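Local structure of KLLA0B12012p (Kluyveromyces lactis, 6Y3P) at residues L58-D61 with Q62-S65; Y76-A79 with I80-H84; E161-Q164 with A165-S169. The protein probably binds ATP, as an ATP-grasp domain of the tubulin-tyrosine ligase family, and belongs to Pby1, a direct partner of the mRNA decapping enzyme Dcp2. One frame throughout, in Å; residues are numbered along the deposited sequence.

The three contacts follow one another along the chain and are all local, each a helix or helix start within the tubulin-tyrosine ligase family region of this ATP-grasp domain. Contact 1 holds the cap and body of the short helix 60-65, the crossover between strands 48-52 and 69-71 of the parallel sheet. Contact 2, with its centre about 19 Å away, takes in helix 78-81 and the start of helix 83-95, its centre about 10 Å from the centre of the chain. Contact 3 lies in helix 160-171, beside the antiparallel sheet of strands 140-145 and 154-157, its centre about 31 Å from contact 2 and 50 Å from contact 1. No two touch; each settles a helix beside its own part of the fold.

Contact 1 of 3, residues L58-D61 with Q62-S65; sequences LDMD and QLMS
Asp59 and Gln62 meet at the start of helix 60-65, the short crossover helix of a beta-alpha-beta unit whose strands are 48-52 and 69-71. Asp59 is the N-cap: its OD1 accepts a weak bond from Asp61 N at 3.4 Å. Aspartate suits this place because its short carboxylate can reach back to an amide that the first turn leaves without a helical partner. With CG anti to the backbone N (chi1 -165°), the group also lies against the Gln62 aliphatic chain, OD2 standing 3.4 Å from Gln62 CG. Without the carboxylate, as with an alanine here, Asp61 N would probably lose its cap and the Gln62 chain its neighbour. The backbone N of Asp59 is itself a donor to the hydroxyl of Tyr69, on the following strand.

The main-chain bonding is loose. Asp59 O draws two weak bonds, from Gln62 N and Leu63 N, whereas Met60 O takes a sounder one from Met64 N at 3.3 Å and a weak one from Leu63 N. The amide of Gln62 turns to its strongest partner, Asn66, through OE1. Among the apolar groups, Met60 SD lies alongside Leu63 CD2 at 3.9 Å, and the buried Leu63 side chain touches Tyr69; Leu63 O is taken by Asn324 ND2. At the last turn a serine is apt, being small enough to fold back on its own helix: Ser65 OG donates to Asp61 O at 2.7 Å, tilted 28° from the carbonyl plane, while Ser65 N adds only a weak bond to that oxygen.

Contact 2 of 3, residues Y76-A79 with I80-H84; sequences YRKA and IIRKH
Ile81 lays its CD1 over one face of the Arg77 guanidinium, 3.5 Å above the plane and off the centre of the group. Arg77 starts with CG between the backbone N and the carbonyl carbon (chi1 74°) and bends at chi2, bringing CG within 3.7 Å of Ile81 CD1. Ile81 places CG1 in the equivalent position (chi1 58°), 3.2 Å from Arg77 O, the chain running obliquely across the arginine. Isoleucine suits this spot, since its CD1 methyl can lie on the flat group while the guanidinium's N-H groups serve others: NH2 makes a salt bridge to Glu327, and Tyr55 adds a cation-pi contact.

Lys78 is extended beyond CG, whereas Arg82 folds at chi2 and chi3; the two cross, leaving Lys78 NZ 3.8 Å from Arg82 NH1. Like charges would probably disfavour a closer approach; Lys78 has a cation-pi partner in Tyr85.

Arg77 O receives Ile80 N and Ile81 N, each at 3.0 Å, the latter in the carbonyl plane, the former from above it, 49° out. Ile80 packs against Phe308 and Val346. Arg77 and Arg82 each occupy an N-cap position, characteristic of two successive helices, 78-81 and 83-95, joined by a single non-helical residue.

Contact 3 of 3, residues E161-Q164 with A165-S169; sequences EQLQ and AIFDS
Gln164 NE2 is gripped twice: it donates to Asp168 OD1 at 2.8 Å and, outside this turn, to Ala117 O. The bond to the aspartate runs nearly within the glutamine's own amide plane but meets OD1 from above the carboxylate, 42° out of that plane. Gln164 manages this with CG anti to the backbone N (chi1 -179°) and a bend at chi2, which swings the amide along the helix toward the residue one turn on. A long amide and a short acid thus suit an i to i+4 pair, and the second acceptor fixes the amide's rotation.

On another flank, Leu163 and Phe167 point the same way, Leu163 CD1 lying 3.9 Å from Phe167 CE2. The Phe167 ring turns its edge to Leu163 O, CD2 approaching to 3.4 Å, while that oxygen also receives Phe167 N at 3.1 Å. The other i to i+4 backbone bonds run from Ala165 N to Glu161 O, Ile166 N to Gln162 O and Asp168 N to Gln164 O.

The large apolar residues face inward: Leu163, Ile166 and Phe167 pack on Leu143 of strand 140-145, the first two also on Phe157 of strand 154-157, and Phe167 meets Phe195 of strand 194-200 edge-to-face.

Contact 1 of 3, residues L58-D61 with Q62-S65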
loop_
_atom_site.group_PDB
_atom_site.type_symbol
_atom_site.label_atom_id
_atom_site.label_comp_id
_atom_site.label_asym_id
_atom_site.label_seq_id
_atom_site.Cartn_x
_atom_site.Cartn_y
_atom_site.Cartn_z
ATOM N N LEU A 58 -14.599 8.310 -12.515
ATOM C CA LEU A 58 -13.818 8.106 -13.741
ATOM C C LEU A 58 -14.508 7.176 -14.744
ATOM O O LEU A 58 -15.352 6.364 -14.351
ATOM C CB LEU A 58 -12.388 7.649 -13.428
ATOM C CG LEU A 58 -11.587 8.514 -12.460
ATOM C CD1 LEU A 58 -10.278 7.850 -12.126
ATOM C CD2 LEU A 58 -11.336 9.911 -13.012
ATOM N N ASP A 59 -14.184 7.340 -16.039
ATOM C CA ASP A 59 -14.767 6.540 -17.107
ATOM C C ASP A 59 -13.734 5.580 -17.664
ATOM O O ASP A 59 -12.937 5.945 -18.536
ATOM C CB ASP A 59 -15.368 7.426 -18.207
ATOM C CG ASP A 59 -16.295 6.689 -19.175
ATOM O OD1 ASP A 59 -16.405 5.434 -19.073
ATOM O OD2 ASP A 59 -16.933 7.363 -20.008
ATOM N N MET A 60 -13.780 4.330 -17.172
ATOM C CA MET A 60 -12.835 3.276 -17.534
ATOM C C MET A 60 -12.961 2.829 -18.992
ATOM O O MET A 60 -11.948 2.452 -19.589
ATOM C CB MET A 60 -12.901 2.089 -16.551
ATOM C CG MET A 60 -12.556 2.464 -15.100
ATOM S SD MET A 60 -10.860 3.050 -14.891
ATOM C CE MET A 60 -11.120 4.428 -13.867
ATOM N N ASP A 61 -14.161 2.932 -19.582
ATOM C CA ASP A 61 -14.378 2.588 -20.996
ATOM C C ASP A 61 -13.741 3.628 -21.933
ATOM O O ASP A 61 -13.182 3.257 -22.961
ATOM C CB ASP A 61 -15.878 2.378 -21.308
ATOM C CG ASP A 61 -16.496 1.203 -20.558
ATOM O OD1 ASP A 61 -17.262 1.447 -19.603
ATOM O OD2 ASP A 61 -16.191 0.038 -20.916
ATOM N N GLN A 62 -13.810 4.921 -21.566
ATOM C CA GLN A 62 -13.217 6.032 -22.325
ATOM C C GLN A 62 -11.687 6.116 -22.139
ATOM O O GLN A 62 -11.006 6.784 -22.913
ATOM C CB GLN A 62 -13.890 7.359 -21.946
ATOM C CG GLN A 62 -15.080 7.682 -22.805
ATOM C CD GLN A 62 -14.797 8.825 -23.731
ATOM O OE1 GLN A 62 -14.057 8.699 -24.706
ATOM N NE2 GLN A 62 -15.426 9.957 -23.474
ATOM N N LEU A 63 -11.162 5.445 -21.104
ATOM C CA LEU A 63 -9.736 5.401 -20.801
ATOM C C LEU A 63 -9.061 4.337 -21.660
ATOM O O LEU A 63 -7.921 4.525 -22.097
ATOM C CB LEU A 63 -9.533 5.126 -19.290
ATOM C CG LEU A 63 -8.112 5.035 -18.730
ATOM C CD1 LEU A 63 -7.375 6.378 -18.808
ATOM C CD2 LEU A 63 -8.154 4.573 -17.296
ATOM N N MET A 64 -9.756 3.210 -21.888
ATOM C CA MET A 64 -9.211 2.118 -22.691
ATOM C C MET A 64 -9.514 2.251 -24.182
ATOM O O MET A 64 -8.898 1.544 -24.978
ATOM C CB MET A 64 -9.640 0.748 -22.154
ATOM C CG MET A 64 -11.121 0.547 -22.116
ATOM S SD MET A 64 -11.487 -1.121 -21.574
ATOM C CE MET A 64 -12.987 -0.841 -20.660
ATOM N N SER A 65 -10.414 3.171 -24.557
ATOM C CA SER A 65 -10.828 3.376 -25.949
ATOM C C SER A 65 -10.439 4.734 -26.545
ATOM O O SER A 65 -10.340 4.856 -27.780
ATOM C CB SER A 65 -12.335 3.169 -26.090
ATOM O OG SER A 65 -13.094 4.226 -25.524
#

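Contact 2 of 3, residues Y76-A79 with I80-H84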
loop_
_atom_site.group_PDB
_atom_site.type_symbol
_atom_site.label_atom_id
_atom_site.label_comp_id
_atom_site.label_asym_id
_atom_site.label_seq_id
_atom_site.Cartn_x
_atom_site.Cartn_y
_atom_site.Cartn_z
ATOM N N TYR A 76 -6.345 -2.242 -14.632
ATOM C CA TYR A 76 -5.994 -3.544 -14.065
ATOM C C TYR A 76 -4.966 -3.387 -12.964
ATOM O O TYR A 76 -3.773 -3.302 -13.240
ATOM C CB TYR A 76 -5.484 -4.512 -15.163
ATOM C CG TYR A 76 -6.496 -4.821 -16.244
ATOM C CD1 TYR A 76 -7.574 -5.668 -15.995
ATOM C CD2 TYR A 76 -6.403 -4.240 -17.501
ATOM C CE1 TYR A 76 -8.532 -5.926 -16.969
ATOM C CE2 TYR A 76 -7.337 -4.511 -18.492
ATOM C CZ TYR A 76 -8.399 -5.364 -18.225
ATOM O OH TYR A 76 -9.323 -5.649 -19.201
ATOM N N ARG A 77 -5.413 -3.330 -11.718
ATOM C CA ARG A 77 -4.472 -3.166 -10.636
ATOM C C ARG A 77 -4.759 -4.101 -9.434
ATOM O O ARG A 77 -4.118 -3.971 -8.396
ATOM C CB ARG A 77 -4.371 -1.676 -10.249
ATOM C CG ARG A 77 -5.537 -1.095 -9.496
ATOM C CD ARG A 77 -6.444 -0.215 -10.334
ATOM N NE ARG A 77 -7.751 -0.164 -9.674
ATOM C CZ ARG A 77 -8.159 0.814 -8.874
ATOM N NH1 ARG A 77 -9.339 0.739 -8.270
ATOM N NH2 ARG A 77 -7.399 1.884 -8.684
ATOM N N LYS A 78 -5.671 -5.071 -9.608
ATOM C CA LYS A 78 -6.094 -6.076 -8.614
ATOM C C LYS A 78 -4.922 -6.900 -8.074
ATOM O O LYS A 78 -4.903 -7.238 -6.891
ATOM C CB LYS A 78 -7.182 -6.983 -9.229
ATOM C CG LYS A 78 -7.329 -8.376 -8.635
ATOM C CD LYS A 78 -8.684 -8.953 -8.949
ATOM C CE LYS A 78 -8.821 -10.329 -8.371
ATOM N NZ LYS A 78 -10.215 -10.835 -8.456
ATOM N N ALA A 79 -3.931 -7.183 -8.947
ATOM C CA ALA A 79 -2.698 -7.921 -8.649
ATOM C C ALA A 79 -1.831 -7.226 -7.576
ATOM O O ALA A 79 -0.952 -7.876 -7.019
ATOM C CB ALA A 79 -1.897 -8.132 -9.933
ATOM N N ILE A 80 -2.062 -5.919 -7.283
ATOM C CA ILE A 80 -1.292 -5.224 -6.242
ATOM C C ILE A 80 -2.201 -4.630 -5.153
ATOM O O ILE A 80 -1.809 -4.645 -3.997
ATOM C CB ILE A 80 -0.229 -4.192 -6.768
ATOM C CG1 ILE A 80 -0.848 -2.847 -7.227
ATOM C CG2 ILE A 80 0.648 -4.804 -7.868
ATOM C CD1 ILE A 80 0.122 -1.697 -7.314
ATOM N N ILE A 81 -3.412 -4.145 -5.489
ATOM C CA ILE A 81 -4.291 -3.544 -4.461
ATOM C C ILE A 81 -5.081 -4.602 -3.667
ATOM O O ILE A 81 -5.630 -4.276 -2.614
ATOM C CB ILE A 81 -5.196 -2.392 -4.979
ATOM C CG1 ILE A 81 -6.127 -2.841 -6.141
ATOM C CG2 ILE A 81 -4.345 -1.174 -5.347
ATOM C CD1 ILE A 81 -7.386 -1.963 -6.369
ATOM N N ARG A 82 -5.078 -5.867 -4.111
ATOM C CA ARG A 82 -5.739 -6.933 -3.356
ATOM C C ARG A 82 -4.668 -7.759 -2.666
ATOM O O ARG A 82 -3.860 -8.390 -3.342
ATOM C CB ARG A 82 -6.645 -7.800 -4.251
ATOM C CG ARG A 82 -7.889 -7.074 -4.770
ATOM C CD ARG A 82 -9.079 -7.160 -3.823
ATOM N NE ARG A 82 -9.541 -8.538 -3.615
ATOM C CZ ARG A 82 -10.382 -9.187 -4.419
ATOM N NH1 ARG A 82 -10.862 -8.597 -5.509
ATOM N NH2 ARG A 82 -10.744 -10.432 -4.141
ATOM N N LYS A 83 -4.650 -7.735 -1.317
ATOM C CA LYS A 83 -3.651 -8.421 -0.481
ATOM C C LYS A 83 -3.575 -9.946 -0.738
ATOM O O LYS A 83 -2.490 -10.505 -0.593
ATOM C CB LYS A 83 -3.835 -8.077 1.024
ATOM C CG LYS A 83 -2.734 -8.558 2.009
ATOM C CD LYS A 83 -1.271 -8.478 1.497
ATOM C CE LYS A 83 -0.294 -9.383 2.232
ATOM N NZ LYS A 83 0.120 -8.831 3.562
ATOM N N HIS A 84 -4.663 -10.606 -1.190
ATOM C CA HIS A 84 -4.562 -12.034 -1.500
ATOM C C HIS A 84 -3.746 -12.192 -2.793
ATOM O O HIS A 84 -2.769 -12.950 -2.836
ATOM C CB HIS A 84 -5.949 -12.706 -1.598
ATOM C CG HIS A 84 -5.924 -14.107 -2.151
ATOM N ND1 HIS A 84 -6.066 -14.352 -3.511
ATOM C CD2 HIS A 84 -5.779 -15.294 -1.511
ATOM C CE1 HIS A 84 -5.990 -15.668 -3.655
ATOM N NE2 HIS A 84 -5.829 -16.280 -2.483
#

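Contact 3 of 3, residues E161-Q164 with A165-S169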
loop_
_atom_site.group_PDB
_atom_site.type_symbol
_atom_site.label_atom_id
_atom_site.label_comp_id
_atom_site.label_asym_id
_atom_site.label_seq_id
_atom_site.Cartn_x
_atom_site.Cartn_y
_atom_site.Cartn_z
ATOM N N GLU A 161 1.853 -27.480 15.360
ATOM C CA GLU A 161 1.302 -27.963 16.652
ATOM C C GLU A 161 0.648 -26.831 17.460
ATOM O O GLU A 161 -0.458 -27.014 17.998
ATOM C CB GLU A 161 2.324 -28.749 17.507
ATOM C CG GLU A 161 3.771 -28.294 17.386
ATOM C CD GLU A 161 4.633 -29.023 16.365
ATOM O OE1 GLU A 161 4.536 -28.707 15.153
ATOM O OE2 GLU A 161 5.444 -29.879 16.790
ATOM N N GLN A 162 1.297 -25.642 17.474
ATOM C CA GLN A 162 0.759 -24.467 18.147
ATOM C C GLN A 162 -0.589 -24.062 17.494
ATOM O O GLN A 162 -1.587 -23.893 18.194
ATOM C CB GLN A 162 1.782 -23.329 18.135
ATOM C CG GLN A 162 2.827 -23.463 19.223
ATOM C CD GLN A 162 4.105 -22.705 18.936
ATOM O OE1 GLN A 162 4.266 -22.013 17.917
ATOM N NE2 GLN A 162 5.070 -22.845 19.828
ATOM N N LEU A 163 -0.633 -24.031 16.155
ATOM C CA LEU A 163 -1.858 -23.768 15.394
ATOM C C LEU A 163 -2.919 -24.831 15.683
ATOM O O LEU A 163 -4.086 -24.490 15.865
ATOM C CB LEU A 163 -1.552 -23.704 13.896
ATOM C CG LEU A 163 -2.667 -23.219 12.979
ATOM C CD1 LEU A 163 -3.186 -21.814 13.380
ATOM C CD2 LEU A 163 -2.205 -23.229 11.543
ATOM N N GLN A 164 -2.499 -26.100 15.776
ATOM C CA GLN A 164 -3.351 -27.248 16.091
ATOM C C GLN A 164 -3.988 -27.107 17.485
ATOM O O GLN A 164 -5.162 -27.410 17.645
ATOM C CB GLN A 164 -2.551 -28.568 15.949
ATOM C CG GLN A 164 -3.361 -29.865 16.239
ATOM C CD GLN A 164 -4.507 -30.072 15.274
ATOM O OE1 GLN A 164 -4.323 -30.376 14.095
ATOM N NE2 GLN A 164 -5.717 -29.890 15.750
ATOM N N ALA A 165 -3.202 -26.644 18.482
ATOM C CA ALA A 165 -3.637 -26.422 19.864
ATOM C C ALA A 165 -4.627 -25.251 19.926
ATOM O O ALA A 165 -5.583 -25.307 20.696
ATOM C CB ALA A 165 -2.427 -26.141 20.747
ATOM N N ILE A 166 -4.418 -24.210 19.095
ATOM C CA ILE A 166 -5.319 -23.062 19.024
ATOM C C ILE A 166 -6.705 -23.557 18.560
ATOM O O ILE A 166 -7.705 -23.301 19.245
ATOM C CB ILE A 166 -4.763 -21.942 18.110
ATOM C CG1 ILE A 166 -3.497 -21.280 18.717
ATOM C CG2 ILE A 166 -5.847 -20.880 17.809
ATOM C CD1 ILE A 166 -2.752 -20.365 17.746
ATOM N N PHE A 167 -6.741 -24.313 17.424
ATOM C CA PHE A 167 -7.972 -24.872 16.847
ATOM C C PHE A 167 -8.695 -25.829 17.775
ATOM O O PHE A 167 -9.919 -25.793 17.822
ATOM C CB PHE A 167 -7.719 -25.517 15.469
ATOM C CG PHE A 167 -7.866 -24.518 14.344
ATOM C CD1 PHE A 167 -9.112 -24.213 13.826
ATOM C CD2 PHE A 167 -6.765 -23.811 13.874
ATOM C CE1 PHE A 167 -9.251 -23.240 12.838
ATOM C CE2 PHE A 167 -6.899 -22.870 12.852
ATOM C CZ PHE A 167 -8.139 -22.568 12.359
ATOM N N ASP A 168 -7.949 -26.680 18.503
ATOM C CA ASP A 168 -8.479 -27.629 19.480
ATOM C C ASP A 168 -9.190 -26.879 20.615
ATOM O O ASP A 168 -10.265 -27.293 21.049
ATOM C CB ASP A 168 -7.324 -28.463 20.080
ATOM C CG ASP A 168 -6.767 -29.586 19.221
ATOM O OD1 ASP A 168 -7.271 -29.786 18.100
ATOM O OD2 ASP A 168 -5.815 -30.251 19.665
ATOM N N SER A 169 -8.574 -25.768 21.089
ATOM C CA SER A 169 -9.114 -24.932 22.159
ATOM C C SER A 169 -10.367 -24.148 21.737
ATOM O O SER A 169 -11.116 -23.713 22.615
ATOM C CB SER A 169 -8.039 -24.012 22.736
ATOM O OG SER A 169 -7.794 -22.870 21.933
#